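Local coordinates for beta-galactosidase (Marinomonas sp. ef1, PDB 6Y2K), which hydrolyses terminal non-reducing beta-D-galactose residues from beta-galactosides, as a cold-active, hexameric glycoside hydrolase of family GH42, at residues G236-H241 and D258-S263. Numbering follows the deposited sequence.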
loop_
_atom_site.group_PDB
_atom_site.type_symbol
_atom_site.label_atom_id
_atom_site.label_comp_id
_atom_site.label_asym_id
_atom_site.label_seq_id
_atom_site.Cartn_x
_atom_site.Cartn_y
_atom_site.Cartn_z
ATOM N N GLY A 236 49.144 19.497 37.653
ATOM C CA GLY A 236 49.604 18.487 36.706
ATOM C C GLY A 236 48.577 17.450 36.283
ATOM O O GLY A 236 48.813 16.735 35.308
ATOM N N ARG A 237 47.452 17.346 37.002
ATOM C CA ARG A 237 46.402 16.369 36.670
ATOM C C ARG A 237 45.449 16.945 35.608
ATOM O O ARG A 237 45.087 18.117 35.679
ATOM C CB ARG A 237 45.609 15.971 37.921
ATOM C CG ARG A 237 46.257 14.881 38.758
ATOM C CD ARG A 237 47.611 15.275 39.342
ATOM N NE ARG A 237 48.176 14.181 40.132
ATOM C CZ ARG A 237 49.322 14.239 40.807
ATOM N NH1 ARG A 237 49.737 13.177 41.489
ATOM N NH2 ARG A 237 50.052 15.354 40.822
ATOM N N ASP A 238 45.057 16.119 34.634
ATOM C CA ASP A 238 44.084 16.527 33.619
ATOM C C ASP A 238 42.696 16.642 34.237
ATOM O O ASP A 238 42.201 15.684 34.822
ATOM C CB ASP A 238 44.013 15.514 32.473
ATOM C CG ASP A 238 45.252 15.514 31.599
ATOM O OD1 ASP A 238 45.831 16.586 31.352
ATOM O OD2 ASP A 238 45.606 14.435 31.107
ATOM N N LEU A 239 42.088 17.816 34.125
ATOM C CA LEU A 239 40.717 18.024 34.601
ATOM C C LEU A 239 39.776 17.851 33.415
ATOM O O LEU A 239 39.982 18.448 32.351
ATOM C CB LEU A 239 40.577 19.403 35.239
ATOM C CG LEU A 239 41.632 19.734 36.315
ATOM C CD1 LEU A 239 41.352 21.084 36.938
ATOM C CD2 LEU A 239 41.674 18.656 37.389
ATOM N N VAL A 240 38.753 17.026 33.614
ATOM C CA VAL A 240 37.862 16.590 32.546
ATOM C C VAL A 240 36.432 16.552 33.073
ATOM O O VAL A 240 36.212 16.403 34.281
ATOM C CB VAL A 240 38.309 15.200 32.000
ATOM C CG1 VAL A 240 38.248 14.112 33.060
ATOM C CG2 VAL A 240 37.510 14.781 30.770
ATOM N N HIS A 241 35.472 16.726 32.169
ATOM C CA HIS A 241 34.084 16.407 32.450
ATOM C C HIS A 241 33.537 15.471 31.368
ATOM O O HIS A 241 34.039 15.459 30.233
ATOM C CB HIS A 241 33.213 17.661 32.579
ATOM C CG HIS A 241 31.830 17.340 33.040
ATOM N ND1 HIS A 241 31.554 16.973 34.339
ATOM C CD2 HIS A 241 30.668 17.209 32.357
ATOM C CE1 HIS A 241 30.274 16.671 34.445
ATOM N NE2 HIS A 241 29.713 16.802 33.257
ATOM N N ASP A 258 37.348 25.946 31.103
ATOM C CA ASP A 258 37.908 25.719 32.437
ATOM C C ASP A 258 38.516 24.329 32.644
ATOM O O ASP A 258 38.968 24.019 33.740
ATOM C CB ASP A 258 36.831 26.008 33.502
ATOM C CG ASP A 258 36.383 27.469 33.499
ATOM O OD1 ASP A 258 37.241 28.357 33.330
ATOM O OD2 ASP A 258 35.175 27.737 33.674
ATOM N N LEU A 259 38.541 23.503 31.600
ATOM C CA LEU A 259 38.996 22.127 31.705
ATOM C C LEU A 259 40.095 21.847 30.684
ATOM O O LEU A 259 40.316 22.632 29.758
ATOM C CB LEU A 259 37.817 21.170 31.505
ATOM C CG LEU A 259 36.726 21.229 32.588
ATOM C CD1 LEU A 259 35.450 20.567 32.078
ATOM C CD2 LEU A 259 37.175 20.569 33.889
ATOM N N ASP A 260 40.786 20.728 30.876
ATOM C CA ASP A 260 41.887 20.322 29.996
ATOM C C ASP A 260 41.447 19.397 28.871
ATOM O O ASP A 260 42.072 19.379 27.811
ATOM C CB ASP A 260 42.975 19.633 30.812
ATOM C CG ASP A 260 43.529 20.526 31.891
ATOM O OD1 ASP A 260 43.887 21.692 31.585
ATOM O OD2 ASP A 260 43.577 20.085 33.059
ATOM N N VAL A 261 40.399 18.607 29.114
ATOM C CA VAL A 261 39.960 17.568 28.190
ATOM C C VAL A 261 38.434 17.573 28.138
ATOM O O VAL A 261 37.783 17.777 29.166
ATOM C CB VAL A 261 40.404 16.161 28.668
ATOM C CG1 VAL A 261 39.936 15.084 27.693
ATOM C CG2 VAL A 261 41.920 16.094 28.870
ATOM N N ALA A 262 37.882 17.353 26.946
ATOM C CA ALA A 262 36.457 17.083 26.785
ATOM C C ALA A 262 36.307 15.583 26.629
ATOM O O ALA A 262 36.919 14.992 25.745
ATOM C CB ALA A 262 35.910 17.794 25.563
ATOM N N SER A 263 35.520 14.963 27.500
ATOM C CA SER A 263 35.180 13.557 27.344
ATOM C C SER A 263 33.688 13.437 27.142
ATOM O O SER A 263 32.936 14.352 27.484
ATOM C CB SER A 263 35.620 12.724 28.546
ATOM O OG SER A 263 34.832 12.968 29.687
#
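Asp260 and Leu239 grip each other twice. The carboxylate oxygen OD2 of Asp260 takes the backbone N-H of Leu239 at 2.9 Å, almost straight (175° at the hydrogen) and on its anti side, slightly out of the carboxylate plane. In return the carbonyl oxygen of Leu239 accepts two backbone donors, Asp260 N at 2.8 Å and, longer and more bent, Val261 N at 3.3 Å. With chi1 at -59°, Asp260 swings its carboxylate beside its own backbone N and towards the backbone of segment 236-241, where OD2 also forms a salt bridge with Arg231 of helix 205-233. These are strands five and six of the parallel TIM barrel, joined through helix 252-256, and the contact sits where both strands begin. On the helix side the packing is close: Leu259 lays CD2 against CB of Leu239 (3.8 Å) and CD1 against CB of His241, while Leu230 packs on Leu239 and Val227 on Leu259, both from helix 205-233. Val240 and Val261 point to the other face of the sheet. There CG2 of Val240, anti to its backbone nitrogen, fits between the Val261 carbonyl oxygen and OG of Ser263, 3.4 Å from each; Met313 of strand 310-315 packs on Val240 and Ser263, Trp311 on Val261 and Ser263. Towards the C-terminal ends of the two segments, the carbonyl oxygen of His241 receives Ser263 N nearly end-on and Ser263 OG at 2.7 Å from above the carbonyl plane. Between these bonded points Val240 CA-H leans on the Val261 carbonyl oxygen, and the buried N of His241 finds no hydrogen-bond partner. The looser, partly exposed end lies at Asp238, whose OD1 stands 4.5 Å from OD2 of Asp260; salt bridges of Asp238 to Arg309 and of Asp260 to Arg231 probably offset the like charges.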